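Local coordinates for protein isoaspartyl dipeptidase (Fervidobacterium islandicum, PDB 7CDH) that probably hydrolyses isoaspartyl (beta-aspartyl) dipeptides as a zinc-dependent M38 metallopeptidase of the amidohydrolase family, consistent with a role in clearing damaged protein, at residues A[21-27]-A[348-354]; A[73-77]-A[102-106]. One frame throughout, in Å; residues are numbered along the deposited sequence.

Overall arrangement
Two contacts at opposite sides of the chain's centre illustrate long and short loop closure in a barrel enzyme. The chain opens with the small sheet that holds strand 19-23, and interaction 1 ties residues 21-27 to 348-354, more than 300 residues later, which leads into strand 354-358. The loop it closes takes in the helices and strands of the TIM-barrel-like domain, bringing the chain back to lie against its N-terminal sheet. Interaction 2 falls wholly within that long loop: it closes a short one, from 73-77, after strand 61-62, to 102-106, after strand 90-95. The two do not cross, and their centres lie about 37 Å apart. One joins the N-terminal sheet to the loop entering strand 354-358, the other two loops of the barrel.

Interaction 1: residues A[21-27]-A[348-354]; sequences VIFYHKV and KGQDADF
Phe23 and Phe354 meet because their first torsions bring the two rings together: CG of Phe23 sits between backbone N and carbonyl carbon (chi1 57°), while that of Phe354 lies beside its own N (chi1 -44°). The result is a T-shaped stack, the edge of Phe354 against the face of Phe23, ring centres 5.1 Å apart. Val27 and Val21 add to the apolar cluster, Val27 CG2 lying 3.6 Å and Val21 CG1 4.1 Å from Phe354 CZ. CB of Ala352, the centre of an inverse gamma turn, packs on CB of Phe23 at 3.8 Å. Ile368 touches the side chains of both phenylalanines.

Three main-chain hydrogen bonds join the segments around the single beta bridge of Lys26 with Asp351: Ala352 N to His25 O, Val27 N to Gln350 O and Gly349 N to Val27 O. Lys26 NZ and Asp351 OD1 stay 5.0 Å apart, too far for a salt bridge. The end of strand 19-23 and its following turn thus pack on the loop entering strand 354-358 of the larger sheet, while Tyr24 of a second subunit packs on Lys26. The chemistry implies a junction held by main-chain polarity and aromatic packing, with charge at most secondary.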
ATOM      1  N   VAL A  21     -17.509 -26.506  48.665  1.00 48.04           N
ATOM      2  CA  VAL A  21     -17.144 -26.361  47.223  1.00 51.61           C
ATOM      3  C   VAL A  21     -15.841 -27.107  46.949  1.00 46.53           C
ATOM      4  O   VAL A  21     -14.826 -26.787  47.610  1.00 40.49           O
ATOM      5  CB  VAL A  21     -17.037 -24.893  46.768  1.00 52.90           C
ATOM      6  CG1 VAL A  21     -16.963 -24.840  45.257  1.00 55.60           C
ATOM      7  CG2 VAL A  21     -18.199 -24.031  47.248  1.00 54.21           C
ATOM      8  N   ILE A  22     -15.912 -28.085  46.040  1.00 48.59           N
ATOM      9  CA  ILE A  22     -14.765 -28.904  45.548  1.00 54.98           C
ATOM     10  C   ILE A  22     -14.439 -28.445  44.124  1.00 51.56           C
ATOM     11  O   ILE A  22     -15.365 -28.446  43.284  1.00 46.41           O
ATOM     12  CB  ILE A  22     -15.113 -30.403  45.577  1.00 57.16           C
ATOM     13  CG1 ILE A  22     -15.737 -30.828  46.904  1.00 68.11           C
ATOM     14  CG2 ILE A  22     -13.887 -31.240  45.267  1.00 57.28           C
ATOM     15  CD1 ILE A  22     -16.915 -31.756  46.735  1.00 75.78           C
ATOM     16  N   PHE A  23     -13.183 -28.094  43.849  1.00 47.60           N
ATOM     17  CA  PHE A  23     -12.767 -27.525  42.536  1.00 50.76           C
ATOM     18  C   PHE A  23     -11.318 -27.924  42.195  1.00 46.19           C
ATOM     19  O   PHE A  23     -10.512 -28.180  43.106  1.00 39.44           O
ATOM     20  CB  PHE A  23     -12.975 -26.006  42.554  1.00 47.62           C
ATOM     21  CG  PHE A  23     -12.238 -25.303  43.665  1.00 44.59           C
ATOM     22  CD1 PHE A  23     -12.793 -25.188  44.920  1.00 46.88           C
ATOM     23  CD2 PHE A  23     -10.984 -24.766  43.459  1.00 47.22           C
ATOM     24  CE1 PHE A  23     -12.112 -24.552  45.940  1.00 47.98           C
ATOM     25  CE2 PHE A  23     -10.297 -24.128  44.480  1.00 46.25           C
ATOM     26  CZ  PHE A  23     -10.863 -24.021  45.720  1.00 51.44           C
ATOM     27  N   TYR A  24     -11.034 -28.044  40.897  1.00 49.78           N
ATOM     28  CA  TYR A  24      -9.672 -28.055  40.297  1.00 58.59           C
ATOM     29  C   TYR A  24      -9.439 -26.660  39.692  1.00 60.50           C
ATOM     30  O   TYR A  24      -9.099 -25.725  40.440  1.00 61.23           O
ATOM     31  CB  TYR A  24      -9.580 -29.180  39.258  1.00 64.45           C
ATOM     32  CG  TYR A  24      -8.195 -29.663  38.899  1.00 67.25           C
ATOM     33  CD1 TYR A  24      -7.063 -28.887  39.079  1.00 69.64           C
ATOM     34  CD2 TYR A  24      -8.023 -30.926  38.358  1.00 69.65           C
ATOM     35  CE1 TYR A  24      -5.799 -29.372  38.769  1.00 74.99           C
ATOM     36  CE2 TYR A  24      -6.769 -31.426  38.044  1.00 69.51           C
ATOM     37  CZ  TYR A  24      -5.648 -30.649  38.251  1.00 71.27           C
ATOM     38  OH  TYR A  24      -4.417 -31.168  37.953  1.00 67.86           O
ATOM     39  N   HIS A  25      -9.622 -26.543  38.374  1.00 57.01           N
ATOM     40  CA  HIS A  25      -9.690 -25.290  37.587  1.00 57.42           C
ATOM     41  C   HIS A  25     -11.162 -24.951  37.402  1.00 52.95           C
ATOM     42  O   HIS A  25     -11.496 -23.762  37.334  1.00 46.75           O
ATOM     43  CB  HIS A  25      -8.989 -25.469  36.223  1.00 69.13           C
ATOM     44  CG  HIS A  25      -7.508 -25.683  36.317  1.00 90.01           C
ATOM     45  ND1 HIS A  25      -6.587 -24.659  36.107  1.00103.52           N
ATOM     46  CD2 HIS A  25      -6.776 -26.788  36.594  1.00 96.75           C
ATOM     47  CE1 HIS A  25      -5.363 -25.129  36.248  1.00103.61           C
ATOM     48  NE2 HIS A  25      -5.449 -26.433  36.548  1.00100.37           N
ATOM     49  N   LYS A  26     -12.002 -25.986  37.325  1.00 51.13           N
ATOM     50  CA  LYS A  26     -13.475 -25.851  37.305  1.00 51.28           C
ATOM     51  C   LYS A  26     -14.091 -26.395  38.607  1.00 53.28           C
ATOM     52  O   LYS A  26     -13.457 -27.210  39.323  1.00 50.54           O
ATOM     53  CB  LYS A  26     -13.995 -26.505  36.029  1.00 56.31           C
ATOM     54  CG  LYS A  26     -13.408 -25.898  34.762  1.00 58.88           C
ATOM     55  CD  LYS A  26     -14.392 -25.755  33.643  1.00 59.27           C
ATOM     56  CE  LYS A  26     -13.763 -25.555  32.284  1.00 63.97           C
ATOM     57  NZ  LYS A  26     -14.525 -26.313  31.259  1.00 72.08           N
ATOM     58  N   VAL A  27     -15.274 -25.891  38.953  1.00 53.76           N
ATOM     59  CA  VAL A  27     -16.045 -26.374  40.137  1.00 47.62           C
ATOM     60  C   VAL A  27     -16.500 -27.804  39.862  1.00 42.53           C
ATOM     61  O   VAL A  27     -17.212 -28.030  38.839  1.00 38.12           O
ATOM     62  CB  VAL A  27     -17.261 -25.489  40.452  1.00 47.30           C
ATOM     63  CG1 VAL A  27     -18.123 -26.167  41.518  1.00 50.78           C
ATOM     64  CG2 VAL A  27     -16.837 -24.096  40.889  1.00 44.77           C
ATOM     65  N   LYS A 348     -21.425 -26.361  39.276  1.00 57.02           N
ATOM     66  CA  LYS A 348     -20.672 -27.486  38.678  1.00 54.66           C
ATOM     67  C   LYS A 348     -20.311 -27.078  37.248  1.00 54.23           C
ATOM     68  O   LYS A 348     -21.230 -26.599  36.543  1.00 52.83           O
ATOM     69  CB  LYS A 348     -21.541 -28.748  38.732  1.00 66.90           C
ATOM     70  CG  LYS A 348     -20.810 -30.078  38.609  1.00 75.17           C
ATOM     71  CD  LYS A 348     -21.754 -31.264  38.568  1.00 82.54           C
ATOM     72  CE  LYS A 348     -21.338 -32.337  37.578  1.00 90.81           C
ATOM     73  NZ  LYS A 348     -22.518 -33.069  37.063  1.00 94.27           N
ATOM     74  N   GLY A 349     -19.027 -27.185  36.870  1.00 50.64           N
ATOM     75  CA  GLY A 349     -18.555 -26.998  35.476  1.00 51.91           C
ATOM     76  C   GLY A 349     -18.172 -25.557  35.134  1.00 49.36           C
ATOM     77  O   GLY A 349     -17.452 -25.363  34.160  1.00 41.45           O
ATOM     78  N   GLN A 350     -18.668 -24.586  35.904  1.00 43.69           N
ATOM     79  CA  GLN A 350     -18.230 -23.182  35.926  1.00 42.84           C
ATOM     80  C   GLN A 350     -16.765 -23.117  36.389  1.00 44.67           C
ATOM     81  O   GLN A 350     -16.279 -24.055  37.037  1.00 45.82           O
ATOM     82  CB  GLN A 350     -19.186 -22.393  36.821  1.00 49.18           C
ATOM     83  CG  GLN A 350     -20.634 -22.366  36.321  1.00 61.57           C
ATOM     84  CD  GLN A 350     -20.880 -21.575  35.046  1.00 68.77           C
ATOM     85  OE1 GLN A 350     -20.022 -20.843  34.550  1.00 75.54           O
ATOM     86  NE2 GLN A 350     -22.089 -21.684  34.518  1.00 63.59           N
ATOM     87  N   ASP A 351     -16.072 -22.040  36.036  1.00 49.12           N
ATOM     88  CA  ASP A 351     -14.624 -21.868  36.306  1.00 53.05           C
ATOM     89  C   ASP A 351     -14.498 -21.458  37.776  1.00 48.51           C
ATOM     90  O   ASP A 351     -15.374 -20.690  38.258  1.00 42.61           O
ATOM     91  CB  ASP A 351     -13.990 -20.877  35.317  1.00 64.53           C
ATOM     92  CG  ASP A 351     -13.906 -21.392  33.879  1.00 76.26           C
ATOM     93  OD1 ASP A 351     -13.009 -22.221  33.604  1.00 92.19           O
ATOM     94  OD2 ASP A 351     -14.746 -20.984  33.037  1.00 75.04           O
ATOM     95  N   ALA A 352     -13.456 -21.953  38.448  1.00 39.93           N
ATOM     96  CA  ALA A 352     -13.254 -21.809  39.902  1.00 39.56           C
ATOM     97  C   ALA A 352     -12.662 -20.432  40.194  1.00 40.07           C
ATOM     98  O   ALA A 352     -11.505 -20.369  40.668  1.00 37.01           O
ATOM     99  CB  ALA A 352     -12.383 -22.927  40.438  1.00 40.70           C
ATOM    100  N   ASP A 353     -13.454 -19.382  39.959  1.00 38.01           N
ATOM    101  CA  ASP A 353     -13.090 -17.989  40.309  1.00 37.62           C
ATOM    102  C   ASP A 353     -14.016 -17.530  41.431  1.00 37.52           C
ATOM    103  O   ASP A 353     -15.249 -17.439  41.163  1.00 36.67           O
ATOM    104  CB  ASP A 353     -13.223 -17.044  39.113  1.00 41.16           C
ATOM    105  CG  ASP A 353     -12.512 -17.474  37.838  1.00 40.76           C
ATOM    106  OD1 ASP A 353     -11.611 -18.349  37.912  1.00 36.27           O
ATOM    107  OD2 ASP A 353     -12.858 -16.886  36.770  1.00 43.94           O
ATOM    108  N   PHE A 354     -13.450 -17.228  42.607  1.00 36.17           N
ATOM    109  CA  PHE A 354     -14.178 -16.941  43.874  1.00 35.23           C
ATOM    110  C   PHE A 354     -13.480 -15.853  44.683  1.00 34.90           C
ATOM    111  O   PHE A 354     -12.265 -15.705  44.560  1.00 37.89           O
ATOM    112  CB  PHE A 354     -14.162 -18.134  44.829  1.00 35.47           C
ATOM    113  CG  PHE A 354     -14.443 -19.485  44.225  1.00 32.04           C
ATOM    114  CD1 PHE A 354     -15.580 -19.707  43.469  1.00 29.25           C
ATOM    115  CD2 PHE A 354     -13.594 -20.551  44.467  1.00 32.82           C
ATOM    116  CE1 PHE A 354     -15.820 -20.945  42.898  1.00 28.75           C
ATOM    117  CE2 PHE A 354     -13.856 -21.800  43.926  1.00 32.26           C
ATOM    118  CZ  PHE A 354     -14.971 -21.991  43.147  1.00 29.24           C
TER

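Interaction 2: residues A[73-77]-A[102-106]; sequences FETRT and ITRSL
Arg76 and Thr103 make the shortest direct polar contact between the segments, NH2 of the arginine giving a hydrogen bond to OG1 at 2.8 Å, with the hydroxyl tilted 15° from the guanidinium plane. A second, weak bond from Arg76 NE reaches the same oxygen at 3.3 Å, so the guanidinium straddles the hydroxyl. That oxygen is also hydrogen-bonded to OD2 of Asp100, which ties Thr103 into its own loop.

Arg104 bonds to 73-77 through its own guanidinium. Its NH2 donates to Thr77 O at 3.1 Å, on a lone pair in the carbonyl plane but tilted from the guanidinium plane, and has a further partner in the carbonyl of Gly67. A water extends this link, giving a hydrogen to Thr77 O and accepting one from Arg104 NH1 at 2.9 Å. Thr77 OG1 is in turn bonded to Gln287 O.

The two guanidinium groups stack flat but displaced toward each other's rims, centres 4.0 Å apart and planes at 21°. The bend in Arg76 at chi3 (108°) helps turn its flat group onto Arg104. Such a stack of like charges is probably tolerated because the acceptors around the rims offset the repulsion. Farther out, CG2 of Thr103 comes within 4.3 Å of CE1 at the edge of the Phe73 ring, while Ala111 of a third subunit packs on Arg76 and Thr103, and Val146 of a fourth on Phe73 and Thr103.

This is an offset arginine-arginine stack between two loops that follow successive strands of the TIM-barrel-like amidohydrolase fold, with the side chain of Thr77 about 10 Å from a bound zinc ion.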
ATOM      1  N   PHE A  73       1.401  14.668  27.585  1.00 36.29           N
ATOM      2  CA  PHE A  73       2.188  13.432  27.833  1.00 37.89           C
ATOM      3  C   PHE A  73       2.386  13.165  29.337  1.00 37.15           C
ATOM      4  O   PHE A  73       2.518  11.973  29.716  1.00 33.46           O
ATOM      5  CB  PHE A  73       3.526  13.535  27.104  1.00 38.05           C
ATOM      6  CG  PHE A  73       3.419  13.579  25.601  1.00 36.78           C
ATOM      7  CD1 PHE A  73       2.972  12.470  24.900  1.00 36.79           C
ATOM      8  CD2 PHE A  73       3.780  14.715  24.895  1.00 35.79           C
ATOM      9  CE1 PHE A  73       2.867  12.501  23.523  1.00 36.52           C
ATOM     10  CE2 PHE A  73       3.707  14.735  23.516  1.00 38.12           C
ATOM     11  CZ  PHE A  73       3.251  13.630  22.835  1.00 39.99           C
ATOM     12  N   GLU A  74       2.400  14.215  30.166  1.00 40.65           N
ATOM     13  CA  GLU A  74       2.549  14.130  31.659  1.00 45.74           C
ATOM     14  C   GLU A  74       1.281  13.551  32.309  1.00 41.50           C
ATOM     15  O   GLU A  74       1.335  13.219  33.478  1.00 43.32           O
ATOM     16  CB  GLU A  74       2.841  15.489  32.311  1.00 50.26           C
ATOM     17  CG  GLU A  74       1.928  16.631  31.887  1.00 58.88           C
ATOM     18  CD  GLU A  74       2.178  17.233  30.498  1.00 74.40           C
ATOM     19  OE1 GLU A  74       1.478  18.228  30.154  1.00 87.60           O
ATOM     20  OE2 GLU A  74       3.047  16.702  29.728  1.00 65.91           O
ATOM     21  N   THR A  75       0.165  13.456  31.589  1.00 41.13           N
ATOM     22  CA  THR A  75      -1.102  12.918  32.130  1.00 34.28           C
ATOM     23  C   THR A  75      -1.305  11.476  31.691  1.00 31.93           C
ATOM     24  O   THR A  75      -2.327  10.949  32.052  1.00 39.82           O
ATOM     25  CB  THR A  75      -2.268  13.847  31.805  1.00 34.27           C
ATOM     26  OG1 THR A  75      -2.572  13.727  30.419  1.00 35.74           O
ATOM     27  CG2 THR A  75      -1.959  15.290  32.142  1.00 33.17           C
ATOM     28  N   ARG A  76      -0.358  10.828  31.013  1.00 33.11           N
ATOM     29  CA  ARG A  76      -0.446   9.360  30.797  1.00 35.66           C
ATOM     30  C   ARG A  76      -0.398   8.612  32.139  1.00 34.25           C
ATOM     31  O   ARG A  76       0.559   8.797  32.917  1.00 40.08           O
ATOM     32  CB  ARG A  76       0.698   8.805  29.945  1.00 35.62           C
ATOM     33  CG  ARG A  76       0.732   9.381  28.546  1.00 40.39           C
ATOM     34  CD  ARG A  76       2.057   9.026  27.894  1.00 38.98           C
ATOM     35  NE  ARG A  76       1.813   8.029  26.892  1.00 31.61           N
ATOM     36  CZ  ARG A  76       2.417   6.876  26.799  1.00 30.81           C
ATOM     37  NH1 ARG A  76       3.370   6.533  27.636  1.00 38.77           N
ATOM     38  NH2 ARG A  76       2.090   6.063  25.824  1.00 37.89           N
ATOM     39  N   THR A  77      -1.314   7.679  32.364  1.00 34.12           N
ATOM     40  CA  THR A  77      -1.372   6.968  33.658  1.00 36.44           C
ATOM     41  C   THR A  77      -0.594   5.670  33.557  1.00 34.27           C
ATOM     42  O   THR A  77      -0.374   5.140  32.472  1.00 31.41           O
ATOM     43  CB  THR A  77      -2.819   6.717  34.089  1.00 38.62           C
ATOM     44  OG1 THR A  77      -3.327   5.829  33.099  1.00 36.73           O
ATOM     45  CG2 THR A  77      -3.629   7.988  34.221  1.00 36.39           C
ATOM     46  N   ILE A 102      -2.762   6.460  19.549  1.00 36.70           N
ATOM     47  CA  ILE A 102      -1.479   6.769  18.830  1.00 37.78           C
ATOM     48  C   ILE A 102      -0.316   6.177  19.621  1.00 35.89           C
ATOM     49  O   ILE A 102       0.484   5.441  19.011  1.00 31.23           O
ATOM     50  CB  ILE A 102      -1.232   8.279  18.655  1.00 41.13           C
ATOM     51  CG1 ILE A 102      -2.399   8.998  17.978  1.00 47.86           C
ATOM     52  CG2 ILE A 102       0.057   8.527  17.895  1.00 41.55           C
ATOM     53  CD1 ILE A 102      -2.589   8.591  16.549  1.00 53.56           C
ATOM     54  N   THR A 103      -0.211   6.543  20.905  1.00 32.96           N
ATOM     55  CA  THR A 103       0.961   6.244  21.765  1.00 32.64           C
ATOM     56  C   THR A 103       0.651   5.006  22.585  1.00 29.65           C
ATOM     57  O   THR A 103       1.568   4.457  23.202  1.00 34.34           O
ATOM     58  CB  THR A 103       1.405   7.403  22.682  1.00 31.71           C
ATOM     59  OG1 THR A 103       0.634   7.413  23.879  1.00 31.53           O
ATOM     60  CG2 THR A 103       1.314   8.780  22.068  1.00 30.57           C
ATOM     61  N   ARG A 104      -0.606   4.601  22.620  1.00 29.32           N
ATOM     62  CA  ARG A 104      -1.007   3.308  23.221  1.00 27.93           C
ATOM     63  C   ARG A 104      -1.343   2.365  22.068  1.00 27.20           C
ATOM     64  O   ARG A 104      -2.164   2.729  21.259  1.00 35.49           O
ATOM     65  CB  ARG A 104      -2.200   3.512  24.148  1.00 31.51           C
ATOM     66  CG  ARG A 104      -2.039   4.652  25.135  1.00 31.03           C
ATOM     67  CD  ARG A 104      -1.061   4.278  26.224  1.00 31.74           C
ATOM     68  NE  ARG A 104      -1.291   5.124  27.374  1.00 35.18           N
ATOM     69  CZ  ARG A 104      -0.639   5.026  28.517  1.00 33.21           C
ATOM     70  NH1 ARG A 104       0.320   4.124  28.646  1.00 32.58           N
ATOM     71  NH2 ARG A 104      -0.950   5.843  29.509  1.00 30.37           N
ATOM     72  N   SER A 105      -0.659   1.241  21.970  1.00 27.29           N
ATOM     73  CA  SER A 105      -0.766   0.265  20.872  1.00 26.35           C
ATOM     74  C   SER A 105      -1.675  -0.903  21.286  1.00 26.30           C
ATOM     75  O   SER A 105      -1.710  -1.292  22.470  1.00 24.05           O
ATOM     76  CB  SER A 105       0.637  -0.175  20.476  1.00 27.25           C
ATOM     77  OG  SER A 105       0.989  -1.422  21.021  1.00 28.10           O
ATOM     78  N   LEU A 106      -2.360  -1.483  20.315  1.00 26.71           N
ATOM     79  CA  LEU A 106      -3.169  -2.697  20.530  1.00 26.16           C
ATOM     80  C   LEU A 106      -2.256  -3.851  20.932  1.00 26.65           C
ATOM     81  O   LEU A 106      -2.680  -4.683  21.758  1.00 28.71           O
ATOM     82  CB  LEU A 106      -3.954  -2.994  19.253  1.00 26.35           C
ATOM     83  CG  LEU A 106      -5.156  -2.083  19.022  1.00 27.84           C
ATOM     84  CD1 LEU A 106      -5.802  -2.418  17.694  1.00 27.70           C
ATOM     85  CD2 LEU A 106      -6.160  -2.222  20.158  1.00 29.87           C
TER
HETATM   86  O   HOH W   1       1.821   3.959  31.180  1.00 37.01           O